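Local structure of sesquisabinene B synthase 2 (Santalum album, 6A2A) at residues 253-258 with 294-299; 342-345 with 350-353; 115-120 with 125-130; 460-465 with 494-499; 446-451 with 508-513. The protein probably converts farnesyl diphosphate into the sesquiterpene sesquisabinene B, as a magnesium- or manganese-dependent class I terpene synthase of sandalwood. One frame throughout, in Å; residues are numbered along the deposited sequence.

In the fold
Following the chain from its N terminus, contact 3 comes first, a short closure in the N-terminal helical domain where the loop 115-120 folds back on the helix it leads into. The other four follow it along the chain. Contact 1 closes the loop between helix 239-270 and the turn before helix 299-321. Contact 2 is again local, at the start of helix 348-372 beside the second subunit, and its centre lies about 60 Å from that of contact 3. Contacts 3, 1 and 2 each close before the next opens, and before the last two. Contacts 4 and 5 both join helix 447-462 to helix 489-510, with contact 4 nested inside the loop that contact 5 closes.

Contact 1 of 5, residues 253-258 with 294-299; sequences QSFHQK and FEPNLG
His256 reaches from helix 239-270 to the turn at 294-299. At CB, chi1 of -64° sets CG anti to the carbonyl carbon and beside the backbone N, which carries the imidazole across to the turn. CD2 lies 3.9 Å from Phe294 O, and CE1 passes the CB of Phe294 at 4.1 Å. At the tip, NE2 donates to the carbonyl O of Phe294, 2.8 Å away, with an N-H...O angle of 159°. The acceptor lies close to the imidazole plane, and the donor approaches in the carbonyl plane on a lone pair, so the bond should restrain the rotation of the ring.

One residue back on the same helix, Phe255 offers a ring face to Pro296. The proline CB stands over the ring centre, 3.8 Å from the centroid and only 8° off the normal, a CH-pi contact. Pro296 CG leans to the CD2 side of the ring, 3.9 Å from that atom.

Around the pair, Tyr286 and Ile290 of helix 281-292 touch His256, while Ile220 and Arg221 bring helix 220-232 against Phe294; the turn, which connects helix 281-292 to helix 299-321, lies against helix 239-270.

Contact 2 of 5, residues 342-345 with 350-353; sequences KADQ and IRMP
Arg351, in the first turn of helix 348-372, reaches back over the 3-10 turn at 343-345 and pairs with Asp344. This is a local closure in the alpha-helical class I terpene synthase fold, joining the connection after helix 325-337 to the helix that follows it. Arg351 has the most surface buried here, Asp344 the next most and Ala343 the least of the three.

The arginine chain starts with CG anti to the backbone N (chi1 -158°) and bends at chi3, -42°, which turns the guanidinium over the turn. Its aliphatic part runs past the backbone of Ala343, whose O lies 3.3 Å from CG, and the methyl of Ala343 sits at 4.2 Å from the same carbon. Farther out, the CA of Asp344 lies over one guanidinium face, toward its rim.

The salt bridge joins Asp344 OD1 to Arg351 NH1 at 3.0 Å. Carboxylate and guanidinium planes stand 69° apart, so the two groups do not meet as a flat, two-pronged pair. Each also has a partner elsewhere: NE of Arg351 donates to the carbonyl O of Leu346, and Leu369 of the second subunit packs on the arginine. The same OD1 of Asp344 that meets NH1 also accepts a hydrogen bond from ND2 of Asn375 of the second subunit.

Contact 3 of 5, residues 115-120 with 125-130; sequences AWWIDN and SLRFRI
The indole of Trp117 carries the guanidinium of Arg127 flat on one face, while the CD1 methyl of Ile118 covers the opposite face and Trp116 CD2 lies at the edge, in plane. Guanidinium and ring planes are 9° apart with centres 4.2 Å from each other, a parallel cation-pi stack. NH1 comes closest, 3.4 Å from CZ2 of Trp117, and CD of Arg127 sits over the five-membered ring, 3.5 Å from its centroid, as a CH-pi contact. Arg127 can lie along the indole in this way because its chain is extended from CG to NE, starting anti to the backbone N (chi1 -176°). Trp116 meets the same methylene from another direction: its CH2 is 3.8 Å from Arg127 CD, with its ring at 71° to the guanidinium. Trp117 NE1 donates to OD1 of Asp114.

Trp117 also opens a type II beta turn that ends at Asn120, the N-cap of helix 121-133. The whole is a helix-entry loop folded back on its own helix in the N-terminal alpha-helical domain of a plant terpene synthase.

Contact 4 of 5, residues 460-465 with 494-499; sequences NDLGTS and EHIEGL
Leu462 and Ile496 meet obliquely between helix 447-462 and helix 489-510, the leucine presenting both its methyls to one branch of the isoleucine. That branch is CG2, which lies 3.7 Å from Leu462 CD2 and 3.9 Å from CD1, close to the fork of the leucine. With chi1 at -57°, Ile496 has CG2 anti to its backbone N and facing Leu462, while the CG1 arm leads away from it. At right angles to that approach, CG of Glu497 comes to 4.2 Å from CD2 of Leu462, and the leucine thus rests against two successive residues of the helix.

Ile478 of helix 477-485 touches both Leu462 and Ile496. Just along the chain, Thr464 OG1 donates to the carbonyl O of Asp461 at 2.9 Å. Two residues before Leu462 is Asn460, a magnesium ligand of this enzyme, though no metal is bound to this chain. Arg493 NH1 bonds to Leu462 O nearby, but between the segments the contact is van der Waals only and sets no direction as a hydrogen bond would.

Contact 5 of 5, residues 446-451 with 508-513; sequences PLFVRA and NKCLFE
Cys510 presses into the start of helix 447-462, between Leu447 and Phe448, and the contact is closer on the phenylalanine side. There Cys510 CB stands 3.7 Å from CD1 of Phe448, and CD2 of Leu511 reaches the next part of the same ring, 3.8 Å from both CE1 and CZ. Phe448 turns its ring toward these two residues by holding CG anti to the backbone N, with chi1 of -173°. The leucine and the ring cross obliquely. Leu507, Phe517, and Leu522 and Thr525 of helix 521-535 also touch Phe448, which is buried.

These two segments sit at the same end of a helix pair in the C-terminal alpha-helical domain of the terpene synthase: helix 447-462 begins here, just after its N-cap Pro446, and the C-terminal part of helix 489-510 lies here, with a type I beta turn from Cys510 to Glu513.

Toward solvent the packing thins. Leu447, exposed, has a single neighbour across the contact, the sulfur of Cys510, which lies 3.9 Å from its CD2 and 4.1 Å from its CG. The same SG is also 4.0 Å from the CA of Phe448, close to the backbone there, while Trp503 from helix 489-510 touches Leu447 as well.

Contact 1 of 5, residues 253-258 with 294-299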
# COMPACT_ATOMS: atom_id res chain seq x y z
N GLN A 253 -19.05 -7.41 6.38
CA GLN A 253 -18.55 -6.24 7.06
C GLN A 253 -17.07 -6.41 7.41
O GLN A 253 -16.32 -5.41 7.40
CB GLN A 253 -19.39 -5.93 8.29
CG GLN A 253 -19.02 -4.66 9.00
CD GLN A 253 -19.74 -4.51 10.31
OE1 GLN A 253 -19.46 -5.23 11.27
NE2 GLN A 253 -20.71 -3.61 10.36
N SER A 254 -16.64 -7.62 7.84
CA SER A 254 -15.21 -7.82 8.24
C SER A 254 -14.29 -7.61 7.03
O SER A 254 -13.20 -7.13 7.24
CB SER A 254 -14.91 -9.19 8.87
OG SER A 254 -14.93 -10.24 7.89
N PHE A 255 -14.72 -8.00 5.83
CA PHE A 255 -13.95 -7.70 4.61
C PHE A 255 -13.87 -6.17 4.41
O PHE A 255 -12.78 -5.65 4.11
CB PHE A 255 -14.55 -8.26 3.33
CG PHE A 255 -14.38 -9.73 3.12
CD1 PHE A 255 -13.27 -10.21 2.44
CD2 PHE A 255 -15.37 -10.63 3.53
CE1 PHE A 255 -13.13 -11.57 2.21
CE2 PHE A 255 -15.22 -11.99 3.30
CZ PHE A 255 -14.11 -12.46 2.63
N HIS A 256 -15.01 -5.50 4.54
CA HIS A 256 -15.02 -4.00 4.44
C HIS A 256 -14.07 -3.35 5.45
O HIS A 256 -13.35 -2.38 5.15
CB HIS A 256 -16.44 -3.48 4.60
CG HIS A 256 -17.35 -3.92 3.51
ND1 HIS A 256 -18.71 -3.83 3.61
CD2 HIS A 256 -17.07 -4.43 2.29
CE1 HIS A 256 -19.26 -4.29 2.51
NE2 HIS A 256 -18.26 -4.65 1.67
N GLN A 257 -14.09 -3.83 6.69
CA GLN A 257 -13.26 -3.22 7.72
C GLN A 257 -11.78 -3.37 7.35
O GLN A 257 -10.99 -2.44 7.63
CB GLN A 257 -13.57 -3.85 9.08
CG GLN A 257 -14.92 -3.40 9.62
CD GLN A 257 -15.29 -4.10 10.90
OE1 GLN A 257 -14.68 -5.10 11.25
NE2 GLN A 257 -16.27 -3.55 11.60
N LYS A 258 -11.37 -4.49 6.74
CA LYS A 258 -9.98 -4.67 6.32
C LYS A 258 -9.62 -3.70 5.19
O LYS A 258 -8.51 -3.17 5.11
CB LYS A 258 -9.70 -6.12 5.89
CG LYS A 258 -9.56 -7.07 7.09
CD LYS A 258 -9.62 -8.55 6.73
CE LYS A 258 -10.10 -9.44 7.87
NZ LYS A 258 -9.13 -9.46 8.99
N PHE A 294 -20.62 -3.83 -3.14
CA PHE A 294 -20.33 -4.23 -1.78
C PHE A 294 -19.72 -5.64 -1.70
O PHE A 294 -19.13 -6.00 -0.66
CB PHE A 294 -21.60 -4.16 -0.91
CG PHE A 294 -22.54 -5.31 -1.22
CD1 PHE A 294 -22.36 -6.53 -0.61
CD2 PHE A 294 -23.55 -5.17 -2.16
CE1 PHE A 294 -23.20 -7.59 -0.92
CE2 PHE A 294 -24.33 -6.26 -2.54
CZ PHE A 294 -24.17 -7.45 -1.87
N GLU A 295 -19.85 -6.46 -2.74
CA GLU A 295 -19.49 -7.87 -2.64
C GLU A 295 -18.01 -8.06 -2.30
O GLU A 295 -17.10 -7.48 -2.89
CB GLU A 295 -19.83 -8.63 -3.93
CG GLU A 295 -21.28 -8.55 -4.30
CD GLU A 295 -21.82 -7.36 -5.10
OE1 GLU A 295 -21.25 -6.24 -5.05
OE2 GLU A 295 -22.92 -7.54 -5.66
N PRO A 296 -17.73 -8.96 -1.35
CA PRO A 296 -16.37 -9.28 -1.04
C PRO A 296 -15.49 -9.64 -2.24
O PRO A 296 -14.28 -9.22 -2.25
CB PRO A 296 -16.47 -10.50 -0.14
CG PRO A 296 -17.79 -10.36 0.52
CD PRO A 296 -18.67 -9.58 -0.43
N ASN A 297 -16.03 -10.34 -3.24
CA ASN A 297 -15.15 -10.84 -4.29
C ASN A 297 -14.72 -9.70 -5.22
O ASN A 297 -13.93 -9.95 -6.14
CB ASN A 297 -15.78 -11.96 -5.11
CG ASN A 297 -15.71 -13.31 -4.40
OD1 ASN A 297 -14.92 -13.50 -3.47
ND2 ASN A 297 -16.54 -14.24 -4.84
N LEU A 298 -15.27 -8.51 -5.03
CA LEU A 298 -14.85 -7.34 -5.81
C LEU A 298 -14.07 -6.36 -4.92
O LEU A 298 -14.01 -5.17 -5.29
CB LEU A 298 -16.08 -6.65 -6.39
CG LEU A 298 -16.65 -7.33 -7.64
CD1 LEU A 298 -18.04 -6.82 -7.98
CD2 LEU A 298 -15.69 -7.12 -8.79
N GLY A 299 -13.42 -6.83 -3.84
CA GLY A 299 -12.63 -6.01 -2.94
C GLY A 299 -11.58 -5.15 -3.63
O GLY A 299 -11.46 -3.96 -3.37

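Contact 2 of 5, residues 342-345 with 350-353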
# COMPACT_ATOMS: atom_id res chain seq x y z
N LYS A 342 6.97 19.91 -14.79
CA LYS A 342 6.78 21.25 -14.20
C LYS A 342 6.05 21.20 -12.87
O LYS A 342 5.61 22.26 -12.37
CB LYS A 342 6.03 22.15 -15.19
CG LYS A 342 6.70 22.30 -16.55
CD LYS A 342 5.91 23.23 -17.45
CE LYS A 342 6.65 23.66 -18.71
NZ LYS A 342 5.75 24.44 -19.59
N ALA A 343 5.86 20.00 -12.29
CA ALA A 343 5.05 19.90 -11.10
C ALA A 343 5.59 20.79 -9.97
O ALA A 343 4.81 21.37 -9.20
CB ALA A 343 4.95 18.45 -10.66
N ASP A 344 6.89 20.98 -9.87
CA ASP A 344 7.41 21.78 -8.78
C ASP A 344 7.07 23.28 -8.88
O ASP A 344 7.27 23.99 -7.92
CB ASP A 344 8.94 21.62 -8.67
CG ASP A 344 9.35 20.32 -8.00
OD1 ASP A 344 8.51 19.59 -7.38
OD2 ASP A 344 10.56 20.05 -8.07
N GLN A 345 6.53 23.74 -10.01
CA GLN A 345 5.99 25.13 -10.11
C GLN A 345 4.71 25.30 -9.25
O GLN A 345 4.29 26.44 -8.95
CB GLN A 345 5.68 25.48 -11.55
CG GLN A 345 6.91 25.53 -12.46
CD GLN A 345 6.61 25.82 -13.92
OE1 GLN A 345 5.58 26.39 -14.26
NE2 GLN A 345 7.48 25.35 -14.80
N ILE A 350 -1.12 21.94 -3.74
CA ILE A 350 -1.69 21.65 -5.03
C ILE A 350 -0.88 20.54 -5.69
O ILE A 350 -1.43 19.67 -6.35
CB ILE A 350 -1.76 22.93 -5.89
CG1 ILE A 350 -2.66 23.96 -5.19
CG2 ILE A 350 -2.22 22.63 -7.31
CD1 ILE A 350 -2.74 25.31 -5.90
N ARG A 351 0.44 20.56 -5.49
CA ARG A 351 1.34 19.60 -6.07
C ARG A 351 1.09 18.18 -5.51
O ARG A 351 1.19 17.20 -6.28
CB ARG A 351 2.80 19.96 -5.76
CG ARG A 351 3.81 19.36 -6.72
CD ARG A 351 5.26 19.62 -6.35
NE ARG A 351 5.49 20.99 -5.91
CZ ARG A 351 6.44 21.40 -5.08
NH1 ARG A 351 7.48 20.61 -4.80
NH2 ARG A 351 6.33 22.59 -4.52
N MET A 352 0.76 18.07 -4.25
CA MET A 352 0.58 16.72 -3.60
C MET A 352 -0.67 16.03 -4.18
O MET A 352 -0.58 14.88 -4.67
CB MET A 352 0.61 16.84 -2.09
CG MET A 352 2.06 17.02 -1.58
SD MET A 352 2.20 17.25 0.17
CE MET A 352 1.50 15.70 0.74
N PRO A 353 -1.82 16.73 -4.24
CA PRO A 353 -2.95 16.14 -4.99
C PRO A 353 -2.62 15.77 -6.44
O PRO A 353 -3.08 14.73 -6.97
CB PRO A 353 -4.01 17.25 -4.96
CG PRO A 353 -3.71 17.99 -3.65
CD PRO A 353 -2.20 17.97 -3.61

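Contact 3 of 5, residues 115-120 with 125-130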
# COMPACT_ATOMS: atom_id res chain seq x y z
N ALA A 115 -54.71 -17.33 -11.22
CA ALA A 115 -55.71 -16.87 -10.26
C ALA A 115 -55.04 -16.35 -8.97
O ALA A 115 -55.63 -15.58 -8.24
CB ALA A 115 -56.70 -17.98 -9.96
N TRP A 116 -53.85 -16.80 -8.66
CA TRP A 116 -53.16 -16.30 -7.47
C TRP A 116 -52.80 -14.80 -7.56
O TRP A 116 -52.62 -14.16 -6.52
CB TRP A 116 -51.95 -17.18 -7.17
CG TRP A 116 -50.88 -17.11 -8.21
CD1 TRP A 116 -50.80 -17.82 -9.37
CD2 TRP A 116 -49.76 -16.21 -8.21
NE1 TRP A 116 -49.67 -17.46 -10.07
CE2 TRP A 116 -49.03 -16.46 -9.38
CE3 TRP A 116 -49.33 -15.23 -7.32
CZ2 TRP A 116 -47.86 -15.78 -9.68
CZ3 TRP A 116 -48.14 -14.59 -7.59
CH2 TRP A 116 -47.42 -14.85 -8.75
N TRP A 117 -52.73 -14.17 -8.73
CA TRP A 117 -52.41 -12.74 -8.70
C TRP A 117 -53.48 -11.85 -9.33
O TRP A 117 -53.62 -10.67 -9.01
CB TRP A 117 -51.03 -12.52 -9.32
CG TRP A 117 -50.88 -12.96 -10.76
CD1 TRP A 117 -50.43 -14.16 -11.20
CD2 TRP A 117 -51.07 -12.15 -11.92
NE1 TRP A 117 -50.32 -14.16 -12.57
CE2 TRP A 117 -50.72 -12.94 -13.04
CE3 TRP A 117 -51.49 -10.84 -12.15
CZ2 TRP A 117 -50.77 -12.46 -14.34
CZ3 TRP A 117 -51.53 -10.36 -13.43
CH2 TRP A 117 -51.21 -11.17 -14.52
N ILE A 118 -54.27 -12.37 -10.25
CA ILE A 118 -55.25 -11.56 -10.90
C ILE A 118 -56.19 -10.92 -9.87
O ILE A 118 -56.71 -11.63 -8.98
CB ILE A 118 -56.04 -12.48 -11.88
CG1 ILE A 118 -55.15 -12.88 -13.06
CG2 ILE A 118 -57.32 -11.81 -12.34
CD1 ILE A 118 -54.86 -11.76 -13.99
N ASP A 119 -56.50 -9.65 -10.04
CA ASP A 119 -57.39 -8.91 -9.10
C ASP A 119 -56.84 -8.72 -7.67
O ASP A 119 -57.55 -8.23 -6.79
CB ASP A 119 -58.77 -9.61 -8.98
CG ASP A 119 -59.52 -9.66 -10.28
OD1 ASP A 119 -59.57 -8.63 -10.96
OD2 ASP A 119 -60.08 -10.73 -10.61
N ASN A 120 -55.59 -9.09 -7.45
CA ASN A 120 -54.88 -8.83 -6.22
C ASN A 120 -53.79 -7.78 -6.46
O ASN A 120 -52.82 -8.13 -7.12
CB ASN A 120 -54.26 -10.13 -5.74
CG ASN A 120 -53.58 -9.99 -4.40
OD1 ASN A 120 -52.95 -8.95 -4.13
ND2 ASN A 120 -53.66 -11.03 -3.59
N SER A 125 -48.56 -6.49 -8.48
CA SER A 125 -47.50 -5.45 -8.42
C SER A 125 -46.17 -6.14 -8.15
O SER A 125 -45.15 -5.89 -8.83
CB SER A 125 -47.82 -4.43 -7.33
OG SER A 125 -48.95 -3.61 -7.58
N LEU A 126 -46.12 -6.93 -7.07
CA LEU A 126 -44.93 -7.68 -6.74
C LEU A 126 -44.48 -8.55 -7.93
O LEU A 126 -43.30 -8.60 -8.29
CB LEU A 126 -45.14 -8.52 -5.48
CG LEU A 126 -43.92 -9.26 -4.98
CD1 LEU A 126 -42.81 -8.28 -4.55
CD2 LEU A 126 -44.23 -10.17 -3.83
N ARG A 127 -45.40 -9.26 -8.55
CA ARG A 127 -45.02 -10.09 -9.67
C ARG A 127 -44.43 -9.22 -10.80
O ARG A 127 -43.40 -9.60 -11.37
CB ARG A 127 -46.26 -10.85 -10.16
CG ARG A 127 -45.96 -11.84 -11.28
CD ARG A 127 -47.26 -12.48 -11.77
NE ARG A 127 -46.99 -13.25 -12.99
CZ ARG A 127 -47.15 -12.78 -14.21
NH1 ARG A 127 -47.47 -11.52 -14.43
NH2 ARG A 127 -47.00 -13.62 -15.23
N PHE A 128 -45.10 -8.14 -11.13
CA PHE A 128 -44.65 -7.21 -12.14
C PHE A 128 -43.21 -6.78 -11.84
O PHE A 128 -42.30 -6.81 -12.73
CB PHE A 128 -45.57 -6.00 -12.22
CG PHE A 128 -45.10 -4.89 -13.15
CD1 PHE A 128 -44.21 -3.91 -12.72
CD2 PHE A 128 -45.51 -4.84 -14.48
CE1 PHE A 128 -43.78 -2.91 -13.57
CE2 PHE A 128 -45.07 -3.85 -15.34
CZ PHE A 128 -44.20 -2.88 -14.88
N ARG A 129 -42.98 -6.42 -10.59
CA ARG A 129 -41.64 -5.90 -10.24
C ARG A 129 -40.57 -6.98 -10.28
O ARG A 129 -39.48 -6.74 -10.86
CB ARG A 129 -41.65 -5.19 -8.89
CG ARG A 129 -40.26 -4.78 -8.43
CD ARG A 129 -40.30 -3.75 -7.30
NE ARG A 129 -40.84 -4.33 -6.06
CZ ARG A 129 -40.22 -5.13 -5.24
NH1 ARG A 129 -38.97 -5.53 -5.47
NH2 ARG A 129 -40.86 -5.55 -4.13
N ILE A 130 -40.79 -8.14 -9.65
CA ILE A 130 -39.80 -9.16 -9.54
C ILE A 130 -39.47 -9.69 -10.94
O ILE A 130 -38.32 -10.01 -11.22
CB ILE A 130 -40.22 -10.31 -8.61
CG1 ILE A 130 -40.57 -9.84 -7.19
CG2 ILE A 130 -39.14 -11.37 -8.56
CD1 ILE A 130 -39.38 -9.45 -6.36

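Contact 4 of 5, residues 460-465 with 494-499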
# COMPACT_ATOMS: atom_id res chain seq x y z
N ASN A 460 -27.35 14.82 -7.49
CA ASN A 460 -26.49 15.61 -6.65
C ASN A 460 -27.01 17.05 -6.59
O ASN A 460 -27.15 17.59 -5.55
CB ASN A 460 -25.06 15.58 -7.14
CG ASN A 460 -24.08 16.25 -6.20
OD1 ASN A 460 -24.15 17.39 -5.94
ND2 ASN A 460 -23.13 15.51 -5.75
N ASP A 461 -27.34 17.63 -7.74
CA ASP A 461 -27.83 19.00 -7.78
C ASP A 461 -29.15 19.21 -7.02
O ASP A 461 -29.39 20.23 -6.47
CB ASP A 461 -27.96 19.50 -9.22
CG ASP A 461 -26.62 19.75 -9.91
OD1 ASP A 461 -25.58 19.43 -9.37
OD2 ASP A 461 -26.65 20.24 -11.02
N LEU A 462 -30.00 18.21 -7.04
CA LEU A 462 -31.28 18.26 -6.36
C LEU A 462 -31.09 18.18 -4.88
O LEU A 462 -31.92 18.57 -4.14
CB LEU A 462 -32.20 17.14 -6.80
CG LEU A 462 -32.86 17.28 -8.16
CD1 LEU A 462 -33.45 15.98 -8.58
CD2 LEU A 462 -33.93 18.33 -8.15
N GLY A 463 -29.96 17.70 -4.44
CA GLY A 463 -29.71 17.58 -3.03
C GLY A 463 -29.33 18.85 -2.28
O GLY A 463 -29.24 18.86 -1.09
N THR A 464 -29.13 19.88 -3.06
CA THR A 464 -28.73 21.16 -2.56
C THR A 464 -29.89 21.88 -1.94
O THR A 464 -30.86 22.20 -2.59
CB THR A 464 -28.08 22.03 -3.65
OG1 THR A 464 -29.07 22.43 -4.60
CG2 THR A 464 -27.04 21.27 -4.35
N SER A 465 -29.73 22.11 -0.66
CA SER A 465 -30.70 22.78 0.12
C SER A 465 -30.68 24.22 -0.28
O SER A 465 -29.60 24.80 -0.35
CB SER A 465 -30.25 22.77 1.58
OG SER A 465 -29.14 23.63 1.77
N GLU A 494 -39.43 20.69 -10.00
CA GLU A 494 -40.34 19.66 -10.52
C GLU A 494 -39.86 19.18 -11.89
O GLU A 494 -39.93 17.96 -12.17
CB GLU A 494 -41.79 20.16 -10.58
CG GLU A 494 -42.43 20.19 -9.20
CD GLU A 494 -43.85 20.74 -9.09
OE1 GLU A 494 -44.31 21.46 -10.02
OE2 GLU A 494 -44.49 20.46 -8.04
N HIS A 495 -39.41 20.11 -12.72
CA HIS A 495 -38.86 19.73 -14.03
C HIS A 495 -37.64 18.79 -13.86
O HIS A 495 -37.55 17.74 -14.49
CB HIS A 495 -38.47 20.98 -14.82
CG HIS A 495 -38.00 20.64 -16.19
ND1 HIS A 495 -38.89 20.30 -17.19
CD2 HIS A 495 -36.76 20.50 -16.71
CE1 HIS A 495 -38.22 19.97 -18.28
NE2 HIS A 495 -36.91 20.12 -18.02
N ILE A 496 -36.76 19.13 -12.94
CA ILE A 496 -35.51 18.32 -12.78
C ILE A 496 -35.84 16.94 -12.23
O ILE A 496 -35.34 15.89 -12.70
CB ILE A 496 -34.47 19.09 -11.95
CG1 ILE A 496 -34.09 20.47 -12.53
CG2 ILE A 496 -33.26 18.19 -11.79
CD1 ILE A 496 -33.70 20.48 -13.99
N GLU A 497 -36.82 16.90 -11.32
CA GLU A 497 -37.30 15.66 -10.77
C GLU A 497 -37.90 14.79 -11.87
O GLU A 497 -37.77 13.55 -11.83
CB GLU A 497 -38.30 15.92 -9.62
CG GLU A 497 -37.64 16.35 -8.32
CD GLU A 497 -38.60 16.77 -7.20
OE1 GLU A 497 -39.82 16.84 -7.47
OE2 GLU A 497 -38.13 17.08 -6.07
N GLY A 498 -38.56 15.39 -12.87
CA GLY A 498 -39.07 14.68 -13.96
C GLY A 498 -37.99 14.10 -14.84
O GLY A 498 -38.14 13.02 -15.44
N LEU A 499 -36.87 14.81 -14.94
CA LEU A 499 -35.78 14.28 -15.71
C LEU A 499 -35.20 13.04 -15.04
O LEU A 499 -34.73 12.13 -15.75
CB LEU A 499 -34.71 15.35 -15.88
CG LEU A 499 -35.09 16.50 -16.80
CD1 LEU A 499 -33.91 17.47 -16.94
CD2 LEU A 499 -35.54 16.00 -18.16

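Contact 5 of 5, residues 446-451 with 508-513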
# COMPACT_ATOMS: atom_id res chain seq x y z
N PRO A 446 -22.26 5.57 -24.44
CA PRO A 446 -23.46 4.87 -24.92
C PRO A 446 -24.64 5.23 -24.01
O PRO A 446 -24.40 5.66 -22.86
CB PRO A 446 -23.12 3.40 -24.87
CG PRO A 446 -21.95 3.32 -23.98
CD PRO A 446 -21.23 4.62 -24.03
N LEU A 447 -25.86 5.21 -24.55
CA LEU A 447 -27.03 5.67 -23.77
C LEU A 447 -27.02 5.17 -22.31
O LEU A 447 -27.30 5.99 -21.42
CB LEU A 447 -28.29 5.17 -24.48
CG LEU A 447 -29.63 5.50 -23.80
CD1 LEU A 447 -29.84 7.00 -23.72
CD2 LEU A 447 -30.76 4.85 -24.59
N PHE A 448 -26.75 3.91 -22.08
CA PHE A 448 -26.77 3.31 -20.72
C PHE A 448 -25.86 4.09 -19.77
O PHE A 448 -26.23 4.37 -18.67
CB PHE A 448 -26.26 1.88 -20.80
CG PHE A 448 -26.36 1.06 -19.54
CD1 PHE A 448 -27.54 0.99 -18.83
CD2 PHE A 448 -25.28 0.32 -19.10
CE1 PHE A 448 -27.62 0.22 -17.69
CE2 PHE A 448 -25.37 -0.44 -17.96
CZ PHE A 448 -26.54 -0.49 -17.26
N VAL A 449 -24.67 4.37 -20.23
CA VAL A 449 -23.67 5.08 -19.39
C VAL A 449 -24.04 6.56 -19.29
O VAL A 449 -23.93 7.11 -18.23
CB VAL A 449 -22.27 4.87 -19.98
CG1 VAL A 449 -21.22 5.56 -19.15
CG2 VAL A 449 -21.98 3.40 -20.15
N ARG A 450 -24.48 7.15 -20.37
CA ARG A 450 -24.85 8.58 -20.37
C ARG A 450 -25.97 8.81 -19.36
O ARG A 450 -25.90 9.75 -18.64
CB ARG A 450 -25.30 8.99 -21.77
CG ARG A 450 -25.40 10.49 -21.98
CD ARG A 450 -26.05 10.85 -23.30
NE ARG A 450 -26.00 12.27 -23.57
CZ ARG A 450 -26.95 13.00 -24.11
NH1 ARG A 450 -26.79 14.31 -24.16
NH2 ARG A 450 -28.05 12.47 -24.61
N ALA A 451 -26.97 7.95 -19.36
CA ALA A 451 -28.11 8.05 -18.44
C ALA A 451 -27.60 8.03 -16.99
O ALA A 451 -27.99 8.87 -16.21
CB ALA A 451 -29.08 6.93 -18.72
N ASN A 508 -33.80 1.46 -17.12
CA ASN A 508 -34.56 0.25 -16.95
C ASN A 508 -34.70 -0.51 -18.28
O ASN A 508 -34.45 -1.68 -18.35
CB ASN A 508 -35.98 0.54 -16.42
CG ASN A 508 -36.03 1.00 -14.98
OD1 ASN A 508 -35.07 0.79 -14.24
ND2 ASN A 508 -37.13 1.63 -14.61
N LYS A 509 -35.03 0.23 -19.29
CA LYS A 509 -35.24 -0.41 -20.63
C LYS A 509 -33.90 -0.90 -21.22
O LYS A 509 -33.84 -2.02 -21.81
CB LYS A 509 -35.95 0.54 -21.60
CG LYS A 509 -36.45 -0.15 -22.88
CD LYS A 509 -37.32 0.74 -23.69
CE LYS A 509 -38.00 0.02 -24.84
NZ LYS A 509 -39.15 0.83 -25.34
N CYS A 510 -32.82 -0.17 -20.97
CA CYS A 510 -31.48 -0.60 -21.48
C CYS A 510 -31.18 -2.00 -20.94
O CYS A 510 -30.62 -2.81 -21.66
CB CYS A 510 -30.33 0.36 -21.13
SG CYS A 510 -30.33 1.98 -21.92
N LEU A 511 -31.58 -2.39 -19.70
CA LEU A 511 -31.28 -3.70 -19.18
C LEU A 511 -32.05 -4.83 -19.89
O LEU A 511 -31.74 -5.98 -19.66
CB LEU A 511 -31.60 -3.73 -17.69
CG LEU A 511 -30.80 -2.76 -16.82
CD1 LEU A 511 -31.25 -2.82 -15.37
CD2 LEU A 511 -29.32 -3.06 -16.92
N PHE A 512 -33.07 -4.52 -20.67
CA PHE A 512 -33.76 -5.54 -21.44
C PHE A 512 -33.14 -5.64 -22.84
O PHE A 512 -33.56 -6.48 -23.62
CB PHE A 512 -35.25 -5.22 -21.51
CG PHE A 512 -36.04 -5.82 -20.38
CD1 PHE A 512 -35.89 -5.32 -19.10
CD2 PHE A 512 -36.92 -6.86 -20.60
CE1 PHE A 512 -36.62 -5.85 -18.05
CE2 PHE A 512 -37.65 -7.40 -19.55
CZ PHE A 512 -37.49 -6.90 -18.27
N GLU A 513 -32.15 -4.80 -23.14
CA GLU A 513 -31.19 -5.09 -24.28
C GLU A 513 -29.81 -4.54 -23.91
O GLU A 513 -29.42 -3.45 -24.37
CB GLU A 513 -31.69 -4.47 -25.58
CG GLU A 513 -32.04 -2.99 -25.48
CD GLU A 513 -33.52 -2.66 -25.59
OE1 GLU A 513 -34.26 -2.98 -24.63
OE2 GLU A 513 -33.93 -2.10 -26.62